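Local coordinates for protein alpha-1,3-glucanase (Streptomyces thermodiastaticus, PDB 7C7D) that hydrolyses alpha-1,3-glucan as the catalytic unit of a thermostable glycoside hydrolase of family GH87, at residues D338-E343 with K362-R367; G412-V417 with A447-V452; S143-V148 with E296-V301. One frame throughout, in Å; residues are numbered along the deposited sequence. Where two conformers were deposited one is given.

Contact 1. Residues D338-E343 with K362-R367; sequences DDLVVE and KNVTVR
Glu343 and Arg367 extend alongside one another in the same direction from two parallel strands, the arginine turning the edge of its guanidinium to a single carboxylate oxygen. Arg367 NE and Arg367 NH2 each donate to Glu343 OE1 at 2.9 Å, so the salt bridge is a side-on grip by two nitrogens on one atom. Both nitrogens keep OE1 close to the guanidinium plane and reach it from the same face of the carboxylate, and the two flat groups are turned 37° apart. In both residues CG sits between the backbone N and the carbonyl carbon (chi1 near 65° in both), and these matched torsions lift the two chains off the sheet together. Val341 CG1 lies over one face of the guanidinium, 3.8 Å from Arg367 NH2. At the other end, Asn363 ND2 donates to Asp339 OD1 at 2.9 Å; the oxygen lies in the amide plane but is approached on its anti side, with amide and carboxylate 74° apart. In the conformer given, a water probably links Asp338 OD1 and Lys362 NZ, and NZ also bonds to Thr360 O. Beneath these polar pairs the backbones are in exact register, joined by bonds such as Val342 N to Thr365 O at 2.8 Å. On the inner face Leu340 packs on Val364, and Val342 CB meets Val366 CG2 at 4.2 Å. The two strands belong to successive coils of the right-handed parallel beta-helix expected of a pectate lyase-like domain. Strand 318-320 flanks one side and strand 392-394 the other, and Leu355 and Leu357 of strand 355-357 close over the valines from within.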
ATOM      1  N   ASP A 338       5.421 -15.121 -14.925  1.00 13.74           N
ATOM      2  CA  ASP A 338       4.882 -16.359 -14.365  1.00 13.69           C
ATOM      3  C   ASP A 338       5.591 -16.709 -13.070  1.00 12.88           C
ATOM      4  O   ASP A 338       6.823 -16.751 -13.013  1.00 13.39           O
ATOM      5  CB  ASP A 338       5.104 -17.523 -15.336  1.00 15.96           C
ATOM      6  CG  ASP A 338       4.394 -17.357 -16.667  1.00 18.21           C
ATOM      7  OD1 ASP A 338       3.784 -16.310 -16.935  1.00 17.34           O
ATOM      8  OD2 ASP A 338       4.479 -18.311 -17.472  1.00 22.14           O
ATOM      9  N   ASP A 339       4.804 -16.992 -12.035  1.00 12.93           N
ATOM     10  CA  ASP A 339       5.316 -17.499 -10.767  1.00 13.29           C
ATOM     11  C   ASP A 339       6.171 -16.485 -10.021  1.00 12.80           C
ATOM     12  O   ASP A 339       6.892 -16.851  -9.094  1.00 13.71           O
ATOM     13  CB  ASP A 339       6.046 -18.839 -10.940  1.00 14.31           C
ATOM     14  CG  ASP A 339       5.259 -19.804 -11.787  1.00 15.84           C
ATOM     15  OD1 ASP A 339       4.102 -20.064 -11.422  1.00 15.88           O
ATOM     16  OD2 ASP A 339       5.766 -20.271 -12.832  1.00 19.44           O
ATOM     17  N   LEU A 340       6.090 -15.207 -10.388  1.00 12.62           N
ATOM     18  CA  LEU A 340       6.863 -14.181  -9.702  1.00 12.32           C
ATOM     19  C   LEU A 340       6.497 -14.153  -8.223  1.00 11.71           C
ATOM     20  O   LEU A 340       5.320 -14.231  -7.858  1.00 11.95           O
ATOM     21  CB  LEU A 340       6.569 -12.815 -10.329  1.00 12.54           C
ATOM     22  CG  LEU A 340       7.152 -11.572  -9.654  1.00 12.64           C
ATOM     23  CD1 LEU A 340       8.675 -11.536  -9.759  1.00 13.69           C
ATOM     24  CD2 LEU A 340       6.556 -10.315 -10.252  1.00 13.22           C
ATOM     25  N   VAL A 341       7.509 -14.022  -7.368  1.00 11.73           N
ATOM     26  CA  VAL A 341       7.302 -13.847  -5.932  1.00 12.48           C
ATOM     27  C   VAL A 341       7.856 -12.484  -5.534  1.00 11.68           C
ATOM     28  O   VAL A 341       9.053 -12.220  -5.708  1.00 12.53           O
ATOM     29  CB  VAL A 341       7.945 -14.968  -5.098  1.00 14.23           C
ATOM     30  CG1 VAL A 341       7.742 -14.700  -3.607  1.00 15.66           C
ATOM     31  CG2 VAL A 341       7.369 -16.318  -5.497  1.00 15.88           C
ATOM     32  N   VAL A 342       6.987 -11.624  -5.001  1.00 11.33           N
ATOM     33  CA  VAL A 342       7.369 -10.310  -4.495  1.00 11.42           C
ATOM     34  C   VAL A 342       7.131 -10.357  -2.994  1.00 11.44           C
ATOM     35  O   VAL A 342       5.979 -10.355  -2.546  1.00 11.59           O
ATOM     36  CB  VAL A 342       6.550  -9.194  -5.161  1.00 11.65           C
ATOM     37  CG1 VAL A 342       6.872  -7.848  -4.541  1.00 11.92           C
ATOM     38  CG2 VAL A 342       6.793  -9.171  -6.672  1.00 13.11           C
ATOM     39  N   GLU A 343       8.203 -10.445  -2.207  1.00 11.72           N
ATOM     40  CA  GLU A 343       8.044 -10.726  -0.789  1.00 12.07           C
ATOM     41  C   GLU A 343       9.058  -9.972   0.057  1.00 12.14           C
ATOM     42  O   GLU A 343      10.196  -9.733  -0.353  1.00 13.00           O
ATOM     43  CB  GLU A 343       8.167 -12.234  -0.499  1.00 14.20           C
ATOM     44  CG  GLU A 343       9.551 -12.774  -0.826  1.00 16.96           C
ATOM     45  CD  GLU A 343       9.674 -14.277  -0.660  1.00 20.68           C
ATOM     46  OE1 GLU A 343       8.737 -14.919  -0.142  1.00 21.99           O
ATOM     47  OE2 GLU A 343      10.724 -14.820  -1.063  1.00 23.98           O
ATOM     48  N   LYS A 362       0.440 -14.626 -14.076  1.00 12.94           N
ATOM     49  CA  LYS A 362       0.066 -16.015 -13.837  0.64 13.21           C
ATOM     50  C   LYS A 362       0.768 -16.503 -12.582  1.00 12.75           C
ATOM     51  O   LYS A 362       2.001 -16.546 -12.534  1.00 13.42           O
ATOM     52  CB  LYS A 362       0.439 -16.893 -15.035  0.64 15.25           C
ATOM     53  CG  LYS A 362      -0.331 -16.548 -16.295  0.64 17.16           C
ATOM     54  CD  LYS A 362       0.072 -17.439 -17.456  0.64 18.45           C
ATOM     55  CE  LYS A 362      -0.550 -16.960 -18.755  0.64 19.44           C
ATOM     56  NZ  LYS A 362      -0.354 -15.492 -18.917  0.64 20.09           N
ATOM     57  N   ASN A 363      -0.019 -16.875 -11.572  1.00 12.18           N
ATOM     58  CA  ASN A 363       0.517 -17.415 -10.325  1.00 12.53           C
ATOM     59  C   ASN A 363       1.547 -16.491  -9.680  1.00 11.67           C
ATOM     60  O   ASN A 363       2.563 -16.947  -9.148  1.00 12.53           O
ATOM     61  CB  ASN A 363       1.078 -18.829 -10.492  1.00 13.06           C
ATOM     62  CG  ASN A 363       1.336 -19.493  -9.155  1.00 12.96           C
ATOM     63  OD1 ASN A 363       0.569 -19.302  -8.207  1.00 13.58           O
ATOM     64  ND2 ASN A 363       2.440 -20.230  -9.053  1.00 13.38           N
ATOM     65  N   VAL A 364       1.274 -15.187  -9.698  1.00 11.89           N
ATOM     66  CA  VAL A 364       2.132 -14.231  -9.005  1.00 11.79           C
ATOM     67  C   VAL A 364       1.715 -14.183  -7.542  1.00 11.67           C
ATOM     68  O   VAL A 364       0.521 -14.133  -7.233  1.00 12.67           O
ATOM     69  CB  VAL A 364       2.035 -12.839  -9.650  1.00 11.92           C
ATOM     70  CG1 VAL A 364       2.833 -11.821  -8.837  1.00 13.06           C
ATOM     71  CG2 VAL A 364       2.506 -12.890 -11.096  1.00 12.87           C
ATOM     72  N   THR A 365       2.698 -14.218  -6.641  1.00 11.47           N
ATOM     73  CA  THR A 365       2.482 -14.101  -5.201  1.00 11.42           C
ATOM     74  C   THR A 365       3.125 -12.812  -4.710  1.00 10.63           C
ATOM     75  O   THR A 365       4.332 -12.611  -4.888  1.00 11.82           O
ATOM     76  CB  THR A 365       3.089 -15.293  -4.456  1.00 12.87           C
ATOM     77  OG1 THR A 365       2.416 -16.488  -4.852  1.00 13.78           O
ATOM     78  CG2 THR A 365       2.944 -15.132  -2.947  1.00 12.93           C
ATOM     79  N   VAL A 366       2.323 -11.954  -4.079  1.00 10.44           N
ATOM     80  CA  VAL A 366       2.802 -10.735  -3.440  1.00 10.82           C
ATOM     81  C   VAL A 366       2.501 -10.901  -1.958  1.00 10.48           C
ATOM     82  O   VAL A 366       1.331 -10.881  -1.557  1.00 11.16           O
ATOM     83  CB  VAL A 366       2.111  -9.489  -4.016  1.00 10.90           C
ATOM     84  CG1 VAL A 366       2.610  -8.212  -3.336  1.00 11.16           C
ATOM     85  CG2 VAL A 366       2.328  -9.425  -5.537  1.00 11.92           C
ATOM     86  N   ARG A 367       3.542 -11.111  -1.145  1.00 10.72           N
ATOM     87  CA  ARG A 367       3.332 -11.477   0.252  1.00 10.98           C
ATOM     88  C   ARG A 367       4.345 -10.821   1.183  1.00 10.83           C
ATOM     89  O   ARG A 367       5.500 -10.583   0.819  1.00 11.50           O
ATOM     90  CB  ARG A 367       3.370 -13.000   0.457  1.00 13.16           C
ATOM     91  CG  ARG A 367       4.724 -13.636   0.219  1.00 14.33           C
ATOM     92  CD  ARG A 367       4.708 -15.141   0.460  1.00 16.58           C
ATOM     93  NE  ARG A 367       5.984 -15.724   0.061  1.00 17.66           N
ATOM     94  CZ  ARG A 367       6.121 -16.912  -0.521  1.00 19.51           C
ATOM     95  NH1 ARG A 367       5.055 -17.667  -0.761  1.00 22.86           N
ATOM     96  NH2 ARG A 367       7.330 -17.348  -0.860  1.00 21.82           N
TER
HETATM   97  O   HOH W   1       2.682 -14.020 -16.023  1.00 14.32           O
HETATM   98  O   HOH W   2       2.511 -15.677 -19.264  1.00 37.87           O
HETATM   99  O   HOH W   3      10.667 -17.391  -1.063  1.00 49.58           O

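Contact 2. Residues G412-V417 with A447-V452; sequences GTDITV and AGTITV
This contact is a parallel strand pairing between neighbouring coils of the beta-helix, taken where each segment turns a corner and enters strand 415-423 or 449-458. The short strand axes pass 4.7 Å apart and run within 9° of parallel. Beyond the corner the pairing is regular: Thr451 N donates to Ile415 O at 2.9 Å, and Val417 N to Thr451 O. Before it, Ala447 N bonds to Gly412 O and Asp414 N to Ala447 O, with donors tilted more than 20° from the carbonyl planes. At the corner itself the coils differ by one residue, since Asp414 pairs with Thr449 and Gly448 is extra. The side chain of Asp414 appears to make up the difference: Thr449 N donates to Asp414 OD1 at 2.9 Å, nearly in line with the C-O bond, where the neighbouring backbone bond from Ile415 N to Thr449 O is long and weak (3.3 Å). CG of Asp414 stands beside its own backbone N (chi1 -69°), which lets OD1 reach Gly448 and Thr449 N. Gly448 CA lies 3.4 Å from Asp414 OD1, and a side chain on Gly448 would run into that oxygen. A water donates to OD1 and also bonds Thr449 OG1, tying the two side chains together. Inward, Ile450 bends its CD1 back to Ile415 CB, 4.1 Å away, while Ile409 and Ile434 of the next face pack on the pair. Outward, Thr416 and Thr451 stand as neighbours on the outer surface, OG1 of the first against CB of the second. The chemistry thus divides at the strand: aliphatic groups fill the interior of the coil, threonines line its outside, and a carboxylate appears to stand in for a backbone acceptor at the corner.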
ATOM      1  N   GLY A 412     -10.115 -10.454 -13.622  1.00 12.61           N
ATOM      2  CA  GLY A 412      -9.191 -11.543 -13.376  1.00 13.29           C
ATOM      3  C   GLY A 412      -9.888 -12.820 -12.937  1.00 12.89           C
ATOM      4  O   GLY A 412     -11.086 -12.856 -12.652  1.00 13.91           O
ATOM      5  N   THR A 413      -9.095 -13.890 -12.881  1.00 13.63           N
ATOM      6  CA  THR A 413      -9.612 -15.244 -12.723  1.00 13.00           C
ATOM      7  C   THR A 413      -8.916 -15.940 -11.564  1.00 12.98           C
ATOM      8  O   THR A 413      -7.686 -15.996 -11.527  1.00 14.44           O
ATOM      9  CB  THR A 413      -9.372 -16.041 -14.004  1.00 15.08           C
ATOM     10  OG1 THR A 413     -10.058 -15.396 -15.079  1.00 16.06           O
ATOM     11  CG2 THR A 413      -9.878 -17.476 -13.861  1.00 15.49           C
ATOM     12  N   ASP A 414      -9.703 -16.483 -10.630  1.00 12.80           N
ATOM     13  CA  ASP A 414      -9.156 -17.314  -9.559  1.00 12.98           C
ATOM     14  C   ASP A 414      -8.102 -16.546  -8.758  1.00 12.96           C
ATOM     15  O   ASP A 414      -6.938 -16.939  -8.665  1.00 14.85           O
ATOM     16  CB  ASP A 414      -8.613 -18.646 -10.095  1.00 14.73           C
ATOM     17  CG  ASP A 414      -9.712 -19.569 -10.582  1.00 16.89           C
ATOM     18  OD1 ASP A 414     -10.875 -19.422 -10.146  1.00 17.08           O
ATOM     19  OD2 ASP A 414      -9.419 -20.453 -11.409  1.00 20.38           O
ATOM     20  N   ILE A 415      -8.542 -15.437  -8.177  1.00 13.16           N
ATOM     21  CA  ILE A 415      -7.683 -14.511  -7.449  1.00 12.20           C
ATOM     22  C   ILE A 415      -7.900 -14.707  -5.954  1.00 11.90           C
ATOM     23  O   ILE A 415      -9.034 -14.911  -5.501  1.00 13.03           O
ATOM     24  CB  ILE A 415      -8.021 -13.060  -7.855  1.00 13.09           C
ATOM     25  CG1 ILE A 415      -7.864 -12.849  -9.364  1.00 16.38           C
ATOM     26  CG2 ILE A 415      -7.207 -12.059  -7.052  1.00 12.77           C
ATOM     27  CD1 ILE A 415      -6.513 -13.200  -9.887  1.00 16.58           C
ATOM     28  N   THR A 416      -6.821 -14.602  -5.180  1.00 11.86           N
ATOM     29  CA  THR A 416      -6.884 -14.703  -3.728  1.00 12.00           C
ATOM     30  C   THR A 416      -6.349 -13.432  -3.083  1.00 10.88           C
ATOM     31  O   THR A 416      -5.264 -12.955  -3.435  1.00 11.83           O
ATOM     32  CB  THR A 416      -6.094 -15.924  -3.250  1.00 13.80           C
ATOM     33  OG1 THR A 416      -6.708 -17.106  -3.776  1.00 16.16           O
ATOM     34  CG2 THR A 416      -6.088 -16.010  -1.729  1.00 14.59           C
ATOM     35  N   VAL A 417      -7.108 -12.902  -2.128  1.00 10.49           N
ATOM     36  CA  VAL A 417      -6.705 -11.773  -1.299  1.00 10.87           C
ATOM     37  C   VAL A 417      -6.853 -12.267   0.134  1.00 10.12           C
ATOM     38  O   VAL A 417      -7.978 -12.403   0.629  1.00 10.73           O
ATOM     39  CB  VAL A 417      -7.582 -10.538  -1.565  1.00 10.89           C
ATOM     40  CG1 VAL A 417      -7.214  -9.398  -0.628  1.00 11.25           C
ATOM     41  CG2 VAL A 417      -7.462 -10.100  -3.018  1.00 12.09           C
ATOM     42  N   ALA A 447     -13.741 -13.817 -12.962  1.00 13.41           N
ATOM     43  CA  ALA A 447     -14.130 -15.160 -13.371  1.00 13.45           C
ATOM     44  C   ALA A 447     -13.600 -16.176 -12.368  1.00 12.87           C
ATOM     45  O   ALA A 447     -12.621 -15.933 -11.654  1.00 13.73           O
ATOM     46  CB  ALA A 447     -13.618 -15.506 -14.775  1.00 15.22           C
ATOM     47  N   GLY A 448     -14.245 -17.337 -12.349  1.00 14.31           N
ATOM     48  CA  GLY A 448     -13.820 -18.402 -11.453  1.00 14.85           C
ATOM     49  C   GLY A 448     -14.237 -18.099 -10.037  1.00 14.53           C
ATOM     50  O   GLY A 448     -15.399 -17.775  -9.776  1.00 15.93           O
ATOM     51  N   THR A 449     -13.286 -18.192  -9.113  1.00 14.06           N
ATOM     52  CA  THR A 449     -13.528 -17.951  -7.698  1.00 14.25           C
ATOM     53  C   THR A 449     -12.605 -16.842  -7.223  1.00 13.73           C
ATOM     54  O   THR A 449     -11.395 -16.887  -7.465  1.00 15.78           O
ATOM     55  CB  THR A 449     -13.256 -19.220  -6.890  1.00 17.39           C
ATOM     56  OG1 THR A 449     -14.094 -20.273  -7.374  1.00 19.46           O
ATOM     57  CG2 THR A 449     -13.548 -19.003  -5.408  1.00 19.42           C
ATOM     58  N   ILE A 450     -13.173 -15.853  -6.551  1.00 12.22           N
ATOM     59  CA  ILE A 450     -12.401 -14.809  -5.897  1.00 11.49           C
ATOM     60  C   ILE A 450     -12.465 -15.094  -4.407  1.00 11.71           C
ATOM     61  O   ILE A 450     -13.545 -15.037  -3.805  1.00 13.28           O
ATOM     62  CB  ILE A 450     -12.943 -13.408  -6.208  1.00 12.58           C
ATOM     63  CG1 ILE A 450     -13.225 -13.236  -7.712  1.00 14.51           C
ATOM     64  CG2 ILE A 450     -11.981 -12.355  -5.690  1.00 13.45           C
ATOM     65  CD1 ILE A 450     -12.002 -13.381  -8.613  1.00 15.24           C
ATOM     66  N   THR A 451     -11.318 -15.406  -3.818  1.00 11.40           N
ATOM     67  CA  THR A 451     -11.229 -15.798  -2.421  1.00 12.02           C
ATOM     68  C   THR A 451     -10.680 -14.627  -1.619  1.00 11.09           C
ATOM     69  O   THR A 451      -9.535 -14.218  -1.818  1.00 12.72           O
ATOM     70  CB  THR A 451     -10.297 -17.005  -2.299  1.00 14.03           C
ATOM     71  OG1 THR A 451     -10.816 -18.102  -3.064  1.00 16.60           O
ATOM     72  CG2 THR A 451     -10.147 -17.432  -0.856  1.00 16.26           C
ATOM     73  N   VAL A 452     -11.493 -14.092  -0.722  1.00 10.81           N
ATOM     74  CA  VAL A 452     -11.124 -12.943   0.098  1.00 10.63           C
ATOM     75  C   VAL A 452     -11.211 -13.413   1.548  1.00 10.65           C
ATOM     76  O   VAL A 452     -12.285 -13.410   2.148  1.00 11.84           O
ATOM     77  CB  VAL A 452     -12.043 -11.747  -0.173  1.00 11.19           C
ATOM     78  CG1 VAL A 452     -11.610 -10.531   0.644  1.00 12.38           C
ATOM     79  CG2 VAL A 452     -12.089 -11.428  -1.673  1.00 12.74           C
TER
HETATM   80  O   HOH W   4     -12.756 -21.396  -9.699  1.00 22.66           O

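Contact 3. Residues S143-V148 with E296-V301; sequences SKYSYV and EVTERV
Tyr145 and Thr298 bring two irregular segments together, their CA atoms 4.6 Å apart, with residues 143-146 folded into a type I beta turn closed by Ser146 N to Ser143 O. From this turn two side chains converge on one carboxylate oxygen. Tyr145 OH donates to Glu296 OE1 at 2.6 Å, on the syn side of the carboxylate, while Lys144 NZ forms a salt bridge with the same oxygen at 2.9 Å from above the carboxylate plane. The two donors arrive from opposite faces of that plane, an arrangement that would be expected to favour the charged carboxylate. Lys144 reaches it with a fully extended chain, its CG anti to the backbone N (chi1 171°), and on the way that CG lies over the centre of the Tyr145 ring, 4.0 Å above it. The ring meets the second segment along its edge, where Glu296 OE1 and Val297 O both lie near its plane; ring and carboxylate are turned 52° apart. His326 stacks on the tyrosine as well. A phenylalanine in place of Tyr145 would probably cost Glu296 OE1 its phenolic donor and leave the carboxylate freer to turn. Thr298 presses its CG2 against the carbonyl of Lys144, 3.2 Å from that O, and Val148 CG2 touches Thr298 O at 3.8 Å. One water also lies between Lys144 O and Thr298 O. The tail of Arg300 leads away to a salt bridge with Asp376. This is an interface between domains: a loop of the N-terminal, apparently beta-sandwich-like domain D1 meets a loop that leaves strand 292-294 of the pectate lyase-like beta-helix, an interdomain docking of loop on loop, polar at Glu296 and packed through methyl groups at Thr298 and Val148.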
ATOM      1  N   SER A 143       9.625  18.594   2.166  1.00 14.16           N
ATOM      2  CA  SER A 143       8.365  18.607   1.440  1.00 14.08           C
ATOM      3  C   SER A 143       8.546  18.280  -0.035  1.00 13.86           C
ATOM      4  O   SER A 143       7.553  18.229  -0.771  1.00 13.93           O
ATOM      5  CB  SER A 143       7.680  19.969   1.580  1.00 14.20           C
ATOM      6  OG  SER A 143       8.533  21.006   1.109  1.00 15.74           O
ATOM      7  N   LYS A 144       9.785  18.016  -0.465  1.00 13.16           N
ATOM      8  CA  LYS A 144      10.087  17.848  -1.882  1.00 13.87           C
ATOM      9  C   LYS A 144       9.248  16.748  -2.522  1.00 13.33           C
ATOM     10  O   LYS A 144       8.793  16.895  -3.661  1.00 15.81           O
ATOM     11  CB  LYS A 144      11.580  17.554  -2.055  1.00 16.60           C
ATOM     12  CG  LYS A 144      11.956  17.153  -3.473  1.00 18.94           C
ATOM     13  CD  LYS A 144      13.437  16.867  -3.610  1.00 21.82           C
ATOM     14  CE  LYS A 144      13.773  16.535  -5.056  1.00 24.34           C
ATOM     15  NZ  LYS A 144      15.211  16.234  -5.249  1.00 26.94           N
ATOM     16  N   TYR A 145       9.031  15.644  -1.811  1.00 13.50           N
ATOM     17  CA  TYR A 145       8.343  14.484  -2.362  1.00 13.84           C
ATOM     18  C   TYR A 145       6.858  14.480  -2.047  1.00 13.47           C
ATOM     19  O   TYR A 145       6.172  13.497  -2.353  1.00 16.41           O
ATOM     20  CB  TYR A 145       9.001  13.192  -1.869  1.00 14.53           C
ATOM     21  CG  TYR A 145      10.493  13.224  -2.038  1.00 14.09           C
ATOM     22  CD1 TYR A 145      11.069  13.035  -3.285  1.00 14.36           C
ATOM     23  CD2 TYR A 145      11.329  13.466  -0.958  1.00 15.24           C
ATOM     24  CE1 TYR A 145      12.439  13.080  -3.450  1.00 15.54           C
ATOM     25  CE2 TYR A 145      12.700  13.512  -1.110  1.00 16.04           C
ATOM     26  CZ  TYR A 145      13.251  13.321  -2.358  1.00 15.87           C
ATOM     27  OH  TYR A 145      14.617  13.364  -2.503  1.00 18.57           O
ATOM     28  N   SER A 146       6.354  15.553  -1.446  1.00 12.97           N
ATOM     29  CA  SER A 146       5.001  15.641  -0.925  1.00 12.41           C
ATOM     30  C   SER A 146       4.226  16.730  -1.656  1.00 13.39           C
ATOM     31  O   SER A 146       4.785  17.503  -2.439  1.00 15.05           O
ATOM     32  CB  SER A 146       5.037  15.937   0.580  1.00 13.11           C
ATOM     33  OG  SER A 146       5.702  14.900   1.291  1.00 13.57           O
ATOM     34  N   TYR A 147       2.916  16.785  -1.385  1.00 13.49           N
ATOM     35  CA  TYR A 147       2.009  17.791  -1.939  1.00 13.57           C
ATOM     36  C   TYR A 147       1.831  17.600  -3.440  1.00 14.40           C
ATOM     37  O   TYR A 147       2.380  18.350  -4.261  1.00 17.90           O
ATOM     38  CB  TYR A 147       2.439  19.219  -1.574  1.00 14.98           C
ATOM     39  CG  TYR A 147       2.561  19.417  -0.082  1.00 14.61           C
ATOM     40  CD1 TYR A 147       1.455  19.753   0.687  1.00 15.85           C
ATOM     41  CD2 TYR A 147       3.775  19.242   0.562  1.00 14.94           C
ATOM     42  CE1 TYR A 147       1.560  19.919   2.064  1.00 16.45           C
ATOM     43  CE2 TYR A 147       3.891  19.399   1.931  1.00 14.93           C
ATOM     44  CZ  TYR A 147       2.785  19.749   2.673  1.00 14.82           C
ATOM     45  OH  TYR A 147       2.887  19.905   4.032  1.00 17.37           O
ATOM     46  N   VAL A 148       1.057  16.580  -3.788  1.00 13.99           N
ATOM     47  CA  VAL A 148       0.885  16.109  -5.153  1.00 14.97           C
ATOM     48  C   VAL A 148      -0.532  16.433  -5.593  1.00 15.74           C
ATOM     49  O   VAL A 148      -1.499  16.112  -4.890  1.00 16.93           O
ATOM     50  CB  VAL A 148       1.148  14.594  -5.232  1.00 15.42           C
ATOM     51  CG1 VAL A 148       0.813  14.054  -6.610  1.00 17.95           C
ATOM     52  CG2 VAL A 148       2.589  14.283  -4.853  1.00 17.04           C
ATOM     53  N   GLU A 296      13.560  10.119  -7.282  1.00 13.39           N
ATOM     54  CA  GLU A 296      13.374  11.540  -7.017  1.00 14.37           C
ATOM     55  C   GLU A 296      12.037  12.005  -7.575  1.00 14.67           C
ATOM     56  O   GLU A 296      11.877  13.168  -7.946  1.00 16.41           O
ATOM     57  CB  GLU A 296      14.532  12.370  -7.572  1.00 16.80           C
ATOM     58  CG  GLU A 296      15.873  12.032  -6.941  1.00 17.92           C
ATOM     59  CD  GLU A 296      15.961  12.412  -5.466  1.00 19.03           C
ATOM     60  OE1 GLU A 296      15.274  13.370  -5.052  1.00 20.52           O
ATOM     61  OE2 GLU A 296      16.718  11.754  -4.718  1.00 20.27           O
ATOM     62  N   VAL A 297      11.062  11.104  -7.624  1.00 13.13           N
ATOM     63  CA  VAL A 297       9.770  11.410  -8.221  1.00 12.94           C
ATOM     64  C   VAL A 297       8.959  12.250  -7.244  1.00 14.05           C
ATOM     65  O   VAL A 297       8.783  11.876  -6.075  1.00 15.36           O
ATOM     66  CB  VAL A 297       9.034  10.115  -8.602  1.00 12.77           C
ATOM     67  CG1 VAL A 297       7.647  10.431  -9.130  1.00 14.03           C
ATOM     68  CG2 VAL A 297       9.844   9.336  -9.634  1.00 13.17           C
ATOM     69  N   THR A 298       8.483  13.401  -7.712  1.00 14.68           N
ATOM     70  CA  THR A 298       7.725  14.323  -6.881  1.00 17.06           C
ATOM     71  C   THR A 298       6.336  14.592  -7.436  1.00 17.69           C
ATOM     72  O   THR A 298       5.590  15.395  -6.864  1.00 19.81           O
ATOM     73  CB  THR A 298       8.481  15.648  -6.719  1.00 20.27           C
ATOM     74  OG1 THR A 298       8.471  16.339  -7.970  1.00 22.45           O
ATOM     75  CG2 THR A 298       9.928  15.401  -6.308  1.00 21.49           C
ATOM     76  N   GLU A 299       5.962  13.939  -8.529  1.00 16.33           N
ATOM     77  CA  GLU A 299       4.683  14.184  -9.167  1.00 17.17           C
ATOM     78  C   GLU A 299       4.210  12.877  -9.775  1.00 15.57           C
ATOM     79  O   GLU A 299       4.938  11.885  -9.802  1.00 15.05           O
ATOM     80  CB  GLU A 299       4.811  15.254 -10.247  1.00 22.67           C
ATOM     81  CG  GLU A 299       5.810  14.883 -11.308  1.00 29.33           C
ATOM     82  CD  GLU A 299       6.351  16.082 -12.039  1.00 34.49           C
ATOM     83  OE1 GLU A 299       5.626  17.094 -12.159  1.00 36.28           O
ATOM     84  OE2 GLU A 299       7.509  16.011 -12.486  1.00 37.61           O
ATOM     85  N   ARG A 300       2.984  12.890 -10.280  1.00 15.75           N
ATOM     86  CA  ARG A 300       2.412  11.736 -10.959  1.00 15.88           C
ATOM     87  C   ARG A 300       2.213  12.096 -12.425  1.00 16.04           C
ATOM     88  O   ARG A 300       1.310  12.871 -12.763  1.00 17.80           O
ATOM     89  CB  ARG A 300       1.102  11.316 -10.304  1.00 16.32           C
ATOM     90  CG  ARG A 300       0.518  10.082 -10.930  1.00 17.29           C
ATOM     91  CD  ARG A 300      -0.763   9.724 -10.262  1.00 18.49           C
ATOM     92  NE  ARG A 300      -1.400   8.605 -10.929  1.00 19.34           N
ATOM     93  CZ  ARG A 300      -2.376   7.892 -10.386  1.00 20.13           C
ATOM     94  NH1 ARG A 300      -2.816   8.194  -9.173  1.00 19.69           N
ATOM     95  NH2 ARG A 300      -2.903   6.882 -11.057  1.00 22.67           N
ATOM     96  N   VAL A 301       3.066  11.551 -13.283  1.00 16.38           N
ATOM     97  CA  VAL A 301       2.974  11.710 -14.730  1.00 18.28           C
ATOM     98  C   VAL A 301       2.578  10.345 -15.281  1.00 17.70           C
ATOM     99  O   VAL A 301       3.413   9.441 -15.398  1.00 17.27           O
ATOM    100  CB  VAL A 301       4.292  12.202 -15.340  1.00 21.64           C
ATOM    101  CG1 VAL A 301       4.128  12.462 -16.836  1.00 22.15           C
ATOM    102  CG2 VAL A 301       4.776  13.461 -14.628  1.00 23.70           C
TER
HETATM  103  O   HOH W   5       6.392  17.727  -5.045  1.00 41.56           O

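Overall arrangement
Contacts 1 and 2 repeat one theme along the beta-helix: each pairs parallel strands of successive coils, buries aliphatic side chains inward and keeps mostly polar ones outward. Their centres are 15 Å apart, with strand 392-394 of an intervening coil between them. Their polar chemistry differs: a salt bridge on the outer face and an amide-carboxylate bond just before the strands in contact 1, an aspartate-to-backbone bond at the corner in contact 2. All three contacts are partly buried, but contact 3, its centre 29 Å from that of contact 1, lacks regular strands: it joins two domains through loops, with exposed Lys144 and Glu296, less buried surface and side-chain bonds in place of backbone pairing.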